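Local coordinates for CglIIR protein (Corynebacterium glutamicum, PDB 6F1S), which forms the C-terminal domain of the CglI restriction endonuclease H subunit, a subunit that contains a DEAD-Z1 helicase-like motor and probably couples NTP hydrolysis to DNA restriction, at residues A25-K30 with I152-I157; R93-T98 with L126-R131; N99-Q104 with E133-A138. All coordinates share one frame; numbering follows the deposited sequence.

Contact 1. Residues A25-K30 with I152-I157; sequences ADPRIK and IWVPNI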
loop_
_atom_site.group_PDB
_atom_site.type_symbol
_atom_site.label_atom_id
_atom_site.label_comp_id
_atom_site.label_asym_id
_atom_site.label_seq_id
_atom_site.Cartn_x
_atom_site.Cartn_y
_atom_site.Cartn_z
ATOM N N ALA A 25 -2.158 -6.005 7.454
ATOM C CA ALA A 25 -1.824 -5.868 8.866
ATOM C C ALA A 25 -0.376 -6.242 9.133
ATOM O O ALA A 25 0.294 -5.619 9.958
ATOM C CB ALA A 25 -2.745 -6.724 9.711
ATOM N N ASP A 26 0.101 -7.262 8.426
ATOM C CA ASP A 26 1.442 -7.788 8.659
ATOM C C ASP A 26 2.184 -8.086 7.352
ATOM O O ASP A 26 2.472 -9.239 7.046
ATOM C CB ASP A 26 1.357 -9.057 9.522
ATOM C CG ASP A 26 2.714 -9.522 10.019
ATOM O OD1 ASP A 26 3.640 -8.689 10.087
ATOM O OD2 ASP A 26 2.853 -10.721 10.347
ATOM N N PRO A 27 2.507 -7.038 6.577
ATOM C CA PRO A 27 3.181 -7.278 5.297
ATOM C C PRO A 27 4.636 -7.696 5.460
ATOM O O PRO A 27 5.267 -7.384 6.470
ATOM C CB PRO A 27 3.084 -5.919 4.600
ATOM C CG PRO A 27 3.033 -4.937 5.713
ATOM C CD PRO A 27 2.273 -5.602 6.819
ATOM N N ARG A 28 5.153 -8.407 4.463
ATOM C CA ARG A 28 6.573 -8.732 4.382
ATOM C C ARG A 28 7.133 -8.297 3.028
ATOM O O ARG A 28 6.499 -8.520 2.001
ATOM C CB ARG A 28 6.799 -10.235 4.587
ATOM N N ILE A 29 8.309 -7.670 3.028
ATOM C CA ILE A 29 8.971 -7.278 1.782
ATOM C C ILE A 29 10.071 -8.255 1.409
ATOM O O ILE A 29 10.955 -8.535 2.217
ATOM C CB ILE A 29 9.620 -5.879 1.860
ATOM C CG1 ILE A 29 8.717 -4.877 2.573
ATOM C CG2 ILE A 29 9.998 -5.393 0.462
ATOM C CD1 ILE A 29 7.494 -4.575 1.833
ATOM N N LYS A 30 10.028 -8.751 0.177
ATOM C CA LYS A 30 11.065 -9.647 -0.330
ATOM C C LYS A 30 12.441 -8.997 -0.214
ATOM O O LYS A 30 13.355 -9.554 0.397
ATOM C CB LYS A 30 10.782 -10.026 -1.788
ATOM C CG LYS A 30 9.459 -10.746 -2.004
ATOM N N ILE A 152 9.492 -0.295 6.972
ATOM C CA ILE A 152 8.476 -1.095 6.305
ATOM C C ILE A 152 7.633 -0.180 5.421
ATOM O O ILE A 152 7.534 1.023 5.674
ATOM C CB ILE A 152 7.570 -1.839 7.329
ATOM C CG1 ILE A 152 6.725 -2.921 6.647
ATOM C CG2 ILE A 152 6.672 -0.859 8.085
ATOM C CD1 ILE A 152 7.510 -4.085 6.119
ATOM N N TRP A 153 7.057 -0.740 4.364
ATOM C CA TRP A 153 6.005 -0.071 3.612
ATOM C C TRP A 153 4.725 -0.867 3.816
ATOM O O TRP A 153 4.730 -2.091 3.670
ATOM C CB TRP A 153 6.339 0.020 2.124
ATOM C CG TRP A 153 7.328 1.072 1.750
ATOM C CD1 TRP A 153 8.676 0.919 1.626
ATOM C CD2 TRP A 153 7.050 2.443 1.421
ATOM N NE1 TRP A 153 9.258 2.104 1.251
ATOM C CE2 TRP A 153 8.283 3.056 1.117
ATOM C CE3 TRP A 153 5.882 3.211 1.362
ATOM C CZ2 TRP A 153 8.382 4.400 0.753
ATOM C CZ3 TRP A 153 5.982 4.547 1.002
ATOM C CH2 TRP A 153 7.224 5.126 0.703
ATOM N N VAL A 154 3.640 -0.186 4.167
ATOM C CA VAL A 154 2.363 -0.862 4.368
ATOM C C VAL A 154 1.365 -0.461 3.276
ATOM O O VAL A 154 1.096 0.722 3.078
ATOM C CB VAL A 154 1.772 -0.549 5.754
ATOM C CG1 VAL A 154 0.565 -1.424 6.020
ATOM C CG2 VAL A 154 2.825 -0.743 6.839
ATOM N N PRO A 155 0.830 -1.449 2.550
ATOM C CA PRO A 155 -0.101 -1.167 1.455
ATOM C C PRO A 155 -1.571 -1.110 1.882
ATOM O O PRO A 155 -2.021 -1.900 2.704
ATOM C CB PRO A 155 0.134 -2.343 0.506
ATOM C CG PRO A 155 0.452 -3.477 1.437
ATOM C CD PRO A 155 1.224 -2.870 2.588
ATOM N N ASN A 156 -2.302 -0.164 1.311
ATOM C CA ASN A 156 -3.740 -0.064 1.498
ATOM C C ASN A 156 -4.378 0.058 0.128
ATOM O O ASN A 156 -4.065 0.972 -0.622
ATOM C CB ASN A 156 -4.102 1.138 2.381
ATOM C CG ASN A 156 -5.602 1.383 2.458
ATOM O OD1 ASN A 156 -6.252 1.014 3.436
ATOM N ND2 ASN A 156 -6.157 2.017 1.428
ATOM N N ILE A 157 -5.256 -0.878 -0.207
ATOM C CA ILE A 157 -5.867 -0.899 -1.527
ATOM C C ILE A 157 -7.359 -0.628 -1.446
ATOM O O ILE A 157 -7.999 -0.891 -0.427
ATOM C CB ILE A 157 -5.640 -2.251 -2.235
ATOM C CG1 ILE A 157 -6.248 -3.381 -1.404
ATOM C CG2 ILE A 157 -4.152 -2.493 -2.468
ATOM C CD1 ILE A 157 -6.079 -4.753 -2.006
#
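Pro27 and Ile29 press one after the other against the strand 152-157, and they meet it mainly with hydrocarbon, the carbonyl O of Pro27 adding a touch on CD1 of Ile152. The Pro27 ring lies over the backbone between Ile152 and Pro155: its CB is 4.1 Å from CD of Pro155, and its CG stands 4.3 Å from both CG1 of Ile152 and CG1 of Val154. The two proline rings cross at a slant, CB of Pro27 toward CD of Pro155. Two residues on, CG1 of Ile29 rests 3.8 Å from CD1 of Ile152, the closest approach of the contact. Ile152 can deliver that methyl because its CG1 runs anti to the backbone N (chi1 -167°), which carries the branch out to meet Ile29.

A second kind of touch is carbon against backbone oxygen. The carbonyl O of Trp153 faces CG of Pro27 at 3.9 Å and CD1 of Ile29 at 4.1 Å, so both residues touch the same peptide oxygen.

Polar ties run to other parts of the chain. Pro27 O is bonded to Ser148 OG, while the Trp153 indole, directed away from 25-30, gives its NE1 to Asp36 on helix 32-46. Phe64 fills in beside Ile29, Trp153 and Pro155.

Strand 28-29 pairs with strand 64-65 in a small antiparallel sheet of its own, and strand 152-158 belongs to the five-stranded mixed sheet. Here, then, a short strand and the loop leading into it pack on strand 152-158 of the main sheet, in an alpha/beta domain.

Contact 2. Residues R93-T98 with L126-R131; sequences RMVLRT and LLILYR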
loop_
_atom_site.group_PDB
_atom_site.type_symbol
_atom_site.label_atom_id
_atom_site.label_comp_id
_atom_site.label_asym_id
_atom_site.label_seq_id
_atom_site.Cartn_x
_atom_site.Cartn_y
_atom_site.Cartn_z
ATOM N N ARG A 93 -4.433 5.217 -9.050
ATOM C CA ARG A 93 -3.919 6.325 -8.261
ATOM C C ARG A 93 -3.031 5.772 -7.148
ATOM O O ARG A 93 -3.386 4.797 -6.482
ATOM C CB ARG A 93 -5.067 7.157 -7.686
ATOM C CG ARG A 93 -4.640 8.412 -6.941
ATOM C CD ARG A 93 -5.858 9.196 -6.493
ATOM N NE ARG A 93 -5.515 10.397 -5.739
ATOM C CZ ARG A 93 -6.398 11.146 -5.083
ATOM N NH1 ARG A 93 -7.685 10.817 -5.081
ATOM N NH2 ARG A 93 -5.992 12.224 -4.423
HETATM N N MSE A 94 -1.865 6.380 -6.967
HETATM C CA MSE A 94 -0.938 5.921 -5.941
HETATM C C MSE A 94 -0.505 7.063 -5.030
HETATM O O MSE A 94 -0.061 8.121 -5.492
HETATM C CB MSE A 94 0.292 5.251 -6.563
HETATM C CG MSE A 94 1.220 4.647 -5.515
HETATM SE SE MSE A 94 2.576 3.414 -6.212
HETATM C CE MSE A 94 3.848 4.713 -6.920
ATOM N N VAL A 95 -0.650 6.830 -3.728
ATOM C CA VAL A 95 -0.281 7.803 -2.717
ATOM C C VAL A 95 0.829 7.227 -1.840
ATOM O O VAL A 95 0.687 6.144 -1.272
ATOM C CB VAL A 95 -1.499 8.208 -1.853
ATOM C CG1 VAL A 95 -1.091 9.156 -0.738
ATOM C CG2 VAL A 95 -2.582 8.835 -2.730
ATOM N N LEU A 96 1.942 7.950 -1.764
ATOM C CA LEU A 96 3.092 7.548 -0.964
ATOM C C LEU A 96 3.272 8.515 0.192
ATOM O O LEU A 96 3.469 9.708 -0.029
ATOM C CB LEU A 96 4.374 7.517 -1.806
ATOM C CG LEU A 96 4.392 6.727 -3.115
ATOM C CD1 LEU A 96 5.746 6.872 -3.811
ATOM C CD2 LEU A 96 4.066 5.266 -2.875
ATOM N N ARG A 97 3.197 8.004 1.418
ATOM C CA ARG A 97 3.439 8.816 2.609
ATOM C C ARG A 97 4.659 8.301 3.355
ATOM O O ARG A 97 4.813 7.093 3.556
ATOM C CB ARG A 97 2.230 8.798 3.550
ATOM C CG ARG A 97 0.910 9.141 2.904
ATOM C CD ARG A 97 0.807 10.607 2.560
ATOM N NE ARG A 97 -0.550 10.919 2.136
ATOM C CZ ARG A 97 -0.870 11.908 1.314
ATOM N NH1 ARG A 97 0.079 12.688 0.815
ATOM N NH2 ARG A 97 -2.135 12.107 0.980
ATOM N N THR A 98 5.516 9.215 3.786
ATOM C CA THR A 98 6.669 8.825 4.579
ATOM C C THR A 98 6.587 9.427 5.982
ATOM O O THR A 98 5.672 10.202 6.282
ATOM C CB THR A 98 7.974 9.243 3.888
ATOM O OG1 THR A 98 8.000 10.666 3.736
ATOM C CG2 THR A 98 8.070 8.581 2.516
ATOM N N LEU A 126 -7.134 2.505 -6.135
ATOM C CA LEU A 126 -6.279 3.310 -5.278
ATOM C C LEU A 126 -5.296 2.462 -4.471
ATOM O O LEU A 126 -5.689 1.504 -3.807
ATOM C CB LEU A 126 -7.140 4.156 -4.330
ATOM C CG LEU A 126 -6.396 5.063 -3.353
ATOM C CD1 LEU A 126 -5.575 6.101 -4.101
ATOM C CD2 LEU A 126 -7.364 5.739 -2.391
ATOM N N LEU A 127 -4.016 2.817 -4.547
ATOM C CA LEU A 127 -2.990 2.218 -3.692
ATOM C C LEU A 127 -2.346 3.290 -2.821
ATOM O O LEU A 127 -1.761 4.253 -3.324
ATOM C CB LEU A 127 -1.918 1.503 -4.525
ATOM C CG LEU A 127 -0.691 0.950 -3.776
ATOM C CD1 LEU A 127 -1.063 -0.217 -2.867
ATOM C CD2 LEU A 127 0.441 0.548 -4.727
ATOM N N ILE A 128 -2.470 3.130 -1.511
ATOM C CA ILE A 128 -1.818 4.024 -0.568
ATOM C C ILE A 128 -0.695 3.269 0.135
ATOM O O ILE A 128 -0.928 2.215 0.724
ATOM C CB ILE A 128 -2.814 4.580 0.475
ATOM C CG1 ILE A 128 -3.977 5.296 -0.224
ATOM C CG2 ILE A 128 -2.110 5.500 1.452
ATOM C CD1 ILE A 128 -5.001 5.911 0.739
ATOM N N LEU A 129 0.521 3.797 0.060
ATOM C CA LEU A 129 1.662 3.166 0.717
ATOM C C LEU A 129 2.188 4.041 1.857
ATOM O O LEU A 129 2.499 5.215 1.665
ATOM C CB LEU A 129 2.774 2.871 -0.298
ATOM C CG LEU A 129 2.485 1.717 -1.268
ATOM C CD1 LEU A 129 3.434 1.709 -2.466
ATOM C CD2 LEU A 129 2.544 0.390 -0.551
ATOM N N TYR A 130 2.261 3.457 3.049
ATOM C CA TYR A 130 2.771 4.149 4.227
ATOM C C TYR A 130 4.154 3.633 4.595
ATOM O O TYR A 130 4.331 2.430 4.816
ATOM C CB TYR A 130 1.830 3.972 5.425
ATOM C CG TYR A 130 0.763 5.035 5.578
ATOM C CD1 TYR A 130 0.239 5.687 4.474
ATOM C CD2 TYR A 130 0.276 5.382 6.836
ATOM C CE1 TYR A 130 -0.743 6.652 4.611
ATOM C CE2 TYR A 130 -0.700 6.350 6.982
ATOM C CZ TYR A 130 -1.204 6.982 5.863
ATOM O OH TYR A 130 -2.177 7.950 5.983
ATOM N N ARG A 131 5.128 4.536 4.661
ATOM C CA ARG A 131 6.480 4.169 5.070
ATOM C C ARG A 131 6.649 4.401 6.564
ATOM O O ARG A 131 6.538 5.522 7.042
ATOM C CB ARG A 131 7.529 4.962 4.284
ATOM C CG ARG A 131 8.960 4.432 4.405
ATOM C CD ARG A 131 9.948 5.372 3.724
ATOM N NE ARG A 131 11.300 4.826 3.673
ATOM C CZ ARG A 131 12.199 4.969 4.643
ATOM N NH1 ARG A 131 11.884 5.637 5.746
ATOM N NH2 ARG A 131 13.409 4.441 4.512
#
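Val95 O takes the shortest bond of this strand pair, from Leu129 N at 2.7 Å, nearly straight at 172°. Around it the parallel pattern runs on: Leu127 N gives to Arg93 O, Val95 N to Leu127 O, Arg97 N to Leu129 O and Arg131 N to Arg97 O, five bonds in all. The short strand axes approach to 4.7 Å and run parallel within 11°.

Side chains leave the pair on two faces. On the first, Met94 (a selenomethionine) and Leu127 lie alongside each other, SE to CD2 3.9 Å, and CD2 of Leu96 sits 3.6 Å from CD1 of Leu129; Tyr42 of helix 32-46 packs on Met94 and Leu96. On the other, CD1 of Leu126 lies alongside the extended stem of Arg93, 3.8 Å from its CB, and CG1 of Ile128 comes 4.2 Å from CB of Val95. Arg97 crosses the Tyr130 ring at a slant, its CG 3.4 Å from CE1. A bend at chi2 (-72°) turns the chain back, bringing one face of the guanidinium, toward its rim, over CG1 of Val95.

The charged ends find partners outside the strand pair: Arg93 reaches Asp49 and Glu121, Arg97 reaches Asp114 and Glu48, and Arg131 reaches Asp36. Tyr130 OH is bonded to Ser111 N. Helix 112-120 links the strands as a beta-alpha-beta unit and sets Leu117 against Arg93, Arg97 and Leu126. Chemically, then, straight main-chain bonds and an oily interior hold the strands together, while arginine stems add hydrocarbon and their tips probably fasten the strand pair to its surroundings by charge.

Contact 3. Residues N99-Q104 with E133-A138; sequences NRKVNQ and EGVNDA. With EDO (1,2-ethanediol), chain C.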
loop_
_atom_site.group_PDB
_atom_site.type_symbol
_atom_site.label_atom_id
_atom_site.label_comp_id
_atom_site.label_asym_id
_atom_site.label_seq_id
_atom_site.Cartn_x
_atom_site.Cartn_y
_atom_site.Cartn_z
ATOM N N ASN A 99 7.538 9.050 6.833
ATOM C CA ASN A 99 7.585 9.497 8.227
ATOM C C ASN A 99 6.277 9.163 8.957
ATOM O O ASN A 99 5.825 9.901 9.822
ATOM C CB ASN A 99 7.890 11.000 8.301
ATOM C CG ASN A 99 8.059 11.500 9.732
ATOM O OD1 ASN A 99 8.649 10.820 10.575
ATOM N ND2 ASN A 99 7.502 12.678 10.018
ATOM N N ARG A 100 5.665 8.041 8.600
ATOM C CA ARG A 100 4.477 7.588 9.311
ATOM C C ARG A 100 4.873 6.877 10.593
ATOM O O ARG A 100 5.909 6.211 10.650
ATOM C CB ARG A 100 3.624 6.671 8.429
ATOM C CG ARG A 100 3.123 7.315 7.132
ATOM C CD ARG A 100 2.263 8.554 7.381
ATOM N NE ARG A 100 3.071 9.743 7.641
ATOM C CZ ARG A 100 2.613 10.861 8.193
ATOM N NH1 ARG A 100 1.335 10.957 8.536
ATOM N NH2 ARG A 100 3.434 11.885 8.400
ATOM N N LYS A 101 4.052 7.041 11.626
ATOM C CA LYS A 101 4.297 6.409 12.920
ATOM C C LYS A 101 3.065 5.652 13.389
ATOM O O LYS A 101 2.246 6.179 14.135
ATOM C CB LYS A 101 4.699 7.448 13.961
ATOM C CG LYS A 101 6.004 8.141 13.665
ATOM C CD LYS A 101 7.169 7.196 13.855
ATOM C CE LYS A 101 8.487 7.934 13.710
ATOM N NZ LYS A 101 9.623 7.091 14.162
ATOM N N VAL A 102 2.938 4.416 12.928
ATOM C CA VAL A 102 1.821 3.557 13.282
ATOM C C VAL A 102 2.380 2.228 13.773
ATOM O O VAL A 102 3.251 1.645 13.131
ATOM C CB VAL A 102 0.876 3.327 12.076
ATOM C CG1 VAL A 102 -0.279 2.420 12.459
ATOM C CG2 VAL A 102 0.365 4.656 11.525
ATOM N N ASN A 103 1.907 1.749 14.915
ATOM C CA ASN A 103 2.386 0.463 15.403
ATOM C C ASN A 103 1.681 -0.685 14.713
ATOM O O ASN A 103 0.553 -0.549 14.248
ATOM C CB ASN A 103 2.209 0.347 16.916
ATOM C CG ASN A 103 3.166 1.234 17.680
ATOM O OD1 ASN A 103 4.375 0.999 17.691
ATOM N ND2 ASN A 103 2.631 2.259 18.331
ATOM N N GLN A 104 2.361 -1.820 14.644
ATOM C CA GLN A 104 1.795 -3.009 14.040
ATOM C C GLN A 104 0.681 -3.567 14.924
ATOM O O GLN A 104 0.775 -3.540 16.152
ATOM C CB GLN A 104 2.891 -4.054 13.811
ATOM C CG GLN A 104 2.532 -5.148 12.815
ATOM C CD GLN A 104 1.581 -6.178 13.391
ATOM O OE1 GLN A 104 1.592 -6.435 14.589
ATOM N NE2 GLN A 104 0.740 -6.756 12.543
ATOM N N GLU A 133 9.123 3.871 9.909
ATOM C CA GLU A 133 10.497 3.644 10.334
ATOM C C GLU A 133 10.706 4.100 11.777
ATOM O O GLU A 133 10.129 5.092 12.206
ATOM C CB GLU A 133 11.460 4.380 9.400
ATOM C CG GLU A 133 12.928 4.120 9.662
ATOM C CD GLU A 133 13.818 5.212 9.098
ATOM O OE1 GLU A 133 13.877 5.367 7.862
ATOM O OE2 GLU A 133 14.456 5.925 9.900
ATOM N N GLY A 134 11.528 3.367 12.522
ATOM C CA GLY A 134 11.912 3.761 13.868
ATOM C C GLY A 134 10.828 3.554 14.906
ATOM O O GLY A 134 10.672 4.356 15.824
ATOM N N VAL A 135 10.090 2.459 14.765
ATOM C CA VAL A 135 8.954 2.148 15.623
ATOM C C VAL A 135 9.160 0.791 16.304
ATOM O O VAL A 135 8.734 0.576 17.445
ATOM C CB VAL A 135 7.640 2.158 14.796
ATOM C CG1 VAL A 135 6.620 1.185 15.340
ATOM C CG2 VAL A 135 7.067 3.564 14.719
ATOM N N ASN A 136 9.843 -0.107 15.601
ATOM C CA ASN A 136 10.025 -1.485 16.050
ATOM C C ASN A 136 10.771 -1.623 17.374
ATOM O O ASN A 136 10.357 -2.393 18.239
ATOM C CB ASN A 136 10.752 -2.293 14.968
ATOM C CG ASN A 136 9.813 -2.801 13.892
ATOM O OD1 ASN A 136 8.621 -2.495 13.896
ATOM N ND2 ASN A 136 10.346 -3.586 12.963
ATOM N N ASP A 137 11.864 -0.879 17.529
ATOM C CA ASP A 137 12.709 -0.995 18.719
ATOM C C ASP A 137 11.952 -0.712 20.009
ATOM O O ASP A 137 12.029 -1.489 20.950
ATOM C CB ASP A 137 13.915 -0.064 18.617
ATOM C CG ASP A 137 14.956 -0.567 17.641
ATOM O OD1 ASP A 137 15.033 -1.797 17.437
ATOM O OD2 ASP A 137 15.696 0.265 17.074
ATOM N N ALA A 138 11.219 0.394 20.052
ATOM C CA ALA A 138 10.456 0.738 21.248
ATOM C C ALA A 138 9.440 -0.353 21.580
ATOM O O ALA A 138 9.302 -0.754 22.734
ATOM C CB ALA A 138 9.760 2.078 21.071
HETATM C C1 EDO C . -0.952 8.166 9.929
HETATM O O1 EDO C . -2.024 7.578 10.683
HETATM C C2 EDO C . -0.214 9.214 10.755
HETATM O O2 EDO C . 1.044 8.695 11.210
HETATM O O HOH W 1 8.439 6.549 9.623
HETATM O O HOH W 2 6.576 1.891 18.880
#
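Lys101 NZ reaches across to the carbonyl O of Glu133, a 2.8 Å bond that lies in the carbonyl plane, and Gly134 O is 3.4 Å from the same nitrogen. The lysine chain runs past Val135 in the opposite sense, its CD 3.7 Å from CG2 of the valine; a kink at chi2 (-71°) followed by an extended end carries the amine to its target. Val135 turns its other methyl, CG1, to OD1 of Asn103 at 3.3 Å.

Two waters join this first shell. Water 1 joins Arg100 O and Glu133 N, 2.8 Å from each. Water 2 donates to Asn103 OD1 at 2.7 Å and to Val135 O at 2.9 Å, so the amide is tied to the backbone where the helix starts. An ethanediol, probably from the crystallisation liquor, lies beside the Arg100 guanidinium and accepts a weak bond from Lys101 N.

Behind these, Arg131 holds the Glu133 carboxylate in a salt bridge, Asp150 OD1 takes Gly134 N, and Arg100 NE is bonded to Thr98 O. Trp147 touches both sides: its NE1 gives to Val102 O and its N to Asn136 OD1.

On the domain surface, 99-104 starts at the corner the chain turns at Asn99, within the far end of 92-100, and 133-138 follows strand 126-132, with Val135 at the N-cap position of helix 136-141.

In the fold
The three contacts follow the central mixed sheet from its interior to one end. Contact 2 pairs strands 92-100 and 126-132; contact 1 leans on 152-158, the next strand over, with centres about 11 Å apart. Trp153 of contact 1 packs against Leu129 and Arg131 of contact 2. Contact 3 lies where the chain leaves the two strands of contact 2, about 17 Å from it and 13 Å from contact 1 between centres, and Gln104 ties it back to Ala25. Along the chain the segments of contacts 2 and 3 alternate and both contacts nest within the loop closed by contact 1, so residues far apart in sequence are gathered in one compact alpha/beta domain.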